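AhlC (Aeromonas hydrophila, PDB 6H2E) is one of the three components of AHL, a tripartite alpha-pore-forming toxin, and probably acts with the other two in forming membrane pores. Local coordinates at residues 19-24 and 35-40. Sequence-based numbering, arbitrary orientation.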
ATOM      1  N   THR B  19     -13.365  14.841   0.317  1.00 47.95           N
ATOM      2  CA  THR B  19     -13.247  13.435   0.143  1.00 50.40           C
ATOM      3  C   THR B  19     -13.353  12.691   1.483  1.00 47.04           C
ATOM      4  O   THR B  19     -13.883  11.603   1.530  1.00 51.04           O
ATOM      5  CB  THR B  19     -11.895  13.108  -0.489  1.00 47.72           C
ATOM      6  OG1 THR B  19     -11.910  13.630  -1.812  1.00 62.65           O
ATOM      7  CG2 THR B  19     -11.620  11.625  -0.538  1.00 56.88           C
ATOM      8  N   ILE B  20     -12.771  13.253   2.541  1.00 40.70           N
ATOM      9  CA  ILE B  20     -12.893  12.690   3.921  1.00 41.66           C
ATOM     10  C   ILE B  20     -14.350  12.781   4.400  1.00 48.19           C
ATOM     11  O   ILE B  20     -14.801  11.913   5.128  1.00 57.17           O
ATOM     12  CB  ILE B  20     -11.908  13.445   4.840  1.00 47.50           C
ATOM     13  CG1 ILE B  20     -10.479  12.973   4.574  1.00 43.12           C
ATOM     14  CG2 ILE B  20     -12.271  13.350   6.315  1.00 48.24           C
ATOM     15  CD1 ILE B  20      -9.463  13.913   5.098  1.00 43.30           C
ATOM     16  N   GLN B  21     -15.082  13.835   4.003  1.00 47.22           N
ATOM     17  CA  GLN B  21     -16.464  13.970   4.447  1.00 52.64           C
ATOM     18  C   GLN B  21     -17.359  12.971   3.720  1.00 58.47           C
ATOM     19  O   GLN B  21     -18.486  12.752   4.168  1.00 67.34           O
ATOM     20  CB  GLN B  21     -17.048  15.362   4.233  1.00 49.64           C
ATOM     21  CG  GLN B  21     -16.343  16.475   4.997  1.00 62.79           C
ATOM     22  CD  GLN B  21     -16.316  16.292   6.493  1.00 68.39           C
ATOM     23  OE1 GLN B  21     -17.137  15.553   7.068  1.00 61.41           O
ATOM     24  NE2 GLN B  21     -15.355  16.983   7.111  1.00 51.51           N
ATOM     25  N   SER B  22     -16.858  12.344   2.642  1.00 58.18           N
ATOM     26  CA  SER B  22     -17.692  11.522   1.794  1.00 51.57           C
ATOM     27  C   SER B  22     -17.903  10.146   2.410  1.00 49.49           C
ATOM     28  O   SER B  22     -18.651   9.362   1.870  1.00 56.47           O
ATOM     29  CB  SER B  22     -17.125  11.397   0.392  1.00 55.78           C
ATOM     30  OG  SER B  22     -15.937  10.607   0.365  1.00 51.56           O
ATOM     31  N   PHE B  23     -17.105   9.788   3.411  1.00 53.80           N
ATOM     32  CA  PHE B  23     -17.212   8.454   3.972  1.00 54.81           C
ATOM     33  C   PHE B  23     -18.265   8.468   5.084  1.00 60.94           C
ATOM     34  O   PHE B  23     -18.272   9.365   5.958  1.00 56.63           O
ATOM     35  CB  PHE B  23     -15.886   7.984   4.561  1.00 52.12           C
ATOM     36  CG  PHE B  23     -14.847   7.625   3.538  1.00 48.48           C
ATOM     37  CD1 PHE B  23     -14.051   8.606   2.963  1.00 55.63           C
ATOM     38  CD2 PHE B  23     -14.646   6.312   3.165  1.00 50.67           C
ATOM     39  CE1 PHE B  23     -13.127   8.286   1.980  1.00 44.13           C
ATOM     40  CE2 PHE B  23     -13.707   5.992   2.187  1.00 52.30           C
ATOM     41  CZ  PHE B  23     -12.940   6.976   1.616  1.00 42.55           C
ATOM     42  N   SER B  24     -19.133   7.461   5.062  1.00 60.86           N
ATOM     43  CA  SER B  24     -20.179   7.308   6.077  1.00 66.99           C
ATOM     44  C   SER B  24     -20.109   5.917   6.719  1.00 67.57           C
ATOM     45  O   SER B  24     -19.495   4.982   6.182  1.00 56.36           O
ATOM     46  CB  SER B  24     -21.512   7.550   5.462  1.00 56.02           C
ATOM     47  OG  SER B  24     -21.691   6.658   4.396  1.00 71.13           O
ATOM     48  N   GLN B  35     -14.666  15.931  11.757  1.00 54.11           N
ATOM     49  CA  GLN B  35     -15.071  17.245  12.324  1.00 51.23           C
ATOM     50  C   GLN B  35     -13.843  18.146  12.460  1.00 53.43           C
ATOM     51  O   GLN B  35     -13.895  19.358  12.097  1.00 59.30           O
ATOM     52  CB  GLN B  35     -15.832  17.095  13.643  1.00 54.61           C
ATOM     53  CG  GLN B  35     -17.132  16.297  13.515  1.00 72.30           C
ATOM     54  CD  GLN B  35     -18.029  16.754  12.381  1.00 70.74           C
ATOM     55  OE1 GLN B  35     -18.651  17.810  12.434  1.00 62.72           O
ATOM     56  NE2 GLN B  35     -18.106  15.951  11.339  1.00 64.55           N
ATOM     57  N   ASN B  36     -12.778  17.566  13.017  1.00 51.04           N
ATOM     58  CA  ASN B  36     -11.438  18.194  13.153  1.00 49.37           C
ATOM     59  C   ASN B  36     -10.989  18.788  11.796  1.00 50.09           C
ATOM     60  O   ASN B  36     -10.748  19.980  11.647  1.00 49.26           O
ATOM     61  CB  ASN B  36     -10.451  17.177  13.741  1.00 43.25           C
ATOM     62  CG  ASN B  36      -9.050  17.725  13.853  1.00 47.76           C
ATOM     63  OD1 ASN B  36      -8.827  18.882  13.527  1.00 45.94           O
ATOM     64  ND2 ASN B  36      -8.097  16.900  14.255  1.00 50.10           N
ATOM     65  N   VAL B  37     -10.997  17.960  10.759  1.00 46.24           N
ATOM     66  CA  VAL B  37     -10.644  18.412   9.428  1.00 48.43           C
ATOM     67  C   VAL B  37     -11.616  19.518   8.963  1.00 53.00           C
ATOM     68  O   VAL B  37     -11.196  20.497   8.347  1.00 55.11           O
ATOM     69  CB  VAL B  37     -10.610  17.183   8.502  1.00 54.05           C
ATOM     70  CG1 VAL B  37     -11.092  17.450   7.105  1.00 55.48           C
ATOM     71  CG2 VAL B  37      -9.249  16.528   8.505  1.00 47.57           C
ATOM     72  N   GLY B  38     -12.910  19.375   9.262  1.00 51.44           N
ATOM     73  CA  GLY B  38     -13.921  20.413   8.953  1.00 49.03           C
ATOM     74  C   GLY B  38     -13.585  21.755   9.575  1.00 54.31           C
ATOM     75  O   GLY B  38     -13.702  22.780   8.916  1.00 62.91           O
ATOM     76  N   GLU B  39     -13.101  21.738  10.820  1.00 56.01           N
ATOM     77  CA  GLU B  39     -12.775  22.961  11.533  1.00 59.78           C
ATOM     78  C   GLU B  39     -11.431  23.526  11.071  1.00 57.21           C
ATOM     79  O   GLU B  39     -11.263  24.734  11.090  1.00 62.56           O
ATOM     80  CB  GLU B  39     -12.709  22.738  13.041  1.00 66.54           C
ATOM     81  CG  GLU B  39     -14.072  22.553  13.673  1.00 63.26           C
ATOM     82  CD  GLU B  39     -14.043  21.910  15.052  1.00 77.63           C
ATOM     83  OE1 GLU B  39     -12.935  21.419  15.462  1.00 60.94           O
ATOM     84  OE2 GLU B  39     -15.130  21.889  15.721  1.00 87.80           O
ATOM     85  N   VAL B  40     -10.467  22.655  10.728  1.00 50.74           N
ATOM     86  CA  VAL B  40      -9.223  23.129  10.152  1.00 51.56           C
ATOM     87  C   VAL B  40      -9.507  23.961   8.892  1.00 52.59           C
ATOM     88  O   VAL B  40      -8.994  25.056   8.745  1.00 64.72           O
ATOM     89  CB  VAL B  40      -8.243  21.992   9.812  1.00 54.34           C
ATOM     90  CG1 VAL B  40      -7.070  22.525   9.000  1.00 58.06           C
ATOM     91  CG2 VAL B  40      -7.723  21.279  11.049  1.00 51.77           C
TER
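Ile20 and Gln21, in the segment that holds the last part of helix 5-20 and the loop after it, lean on one face of the helical segment 35-40. The side chain of Ile20 sets out toward that helix, and the delta methyl of its longer branch meets one branch of Val37, CD1 lying 4.3 Å from CG2. This is a loose apolar touch between residues that are both buried. Ile20 also opens a type I turn that ends at Phe23. Gln21 follows with a chain that bends back at chi2 (-58°), which carries its amide across to the helix although the residue does not set out in that direction. Its NE2 comes to rest over Gly38, which meets it with backbone alone, 4.0 Å away at N and 4.1 Å at CA, in van der Waals contact only. The same NE2 is 4.3 Å from CG1 of Val37, so the amide end also borders the valine. OE1 of Gln21 is 4.4 Å from NE2 of Gln35, too long for a hydrogen bond. What fixes the amide is a hydrogen bond from NE2 to the backbone O of Gln34, whose own side-chain amide donates to the carbonyls of Ile20 and Phe23 and so ties the turn to helix 28-71. Thr19, Ser22 and Phe23 also pack against another copy of the protein. The contact packs the last part of helix 5-20 against an early part of helix 28-71, which runs back antiparallel to it, with Ile20 and Phe23 resting on Phe200 of helix 166-236 and Val37 reaching Phe207 of that helix and Ile113 of helix 78-150.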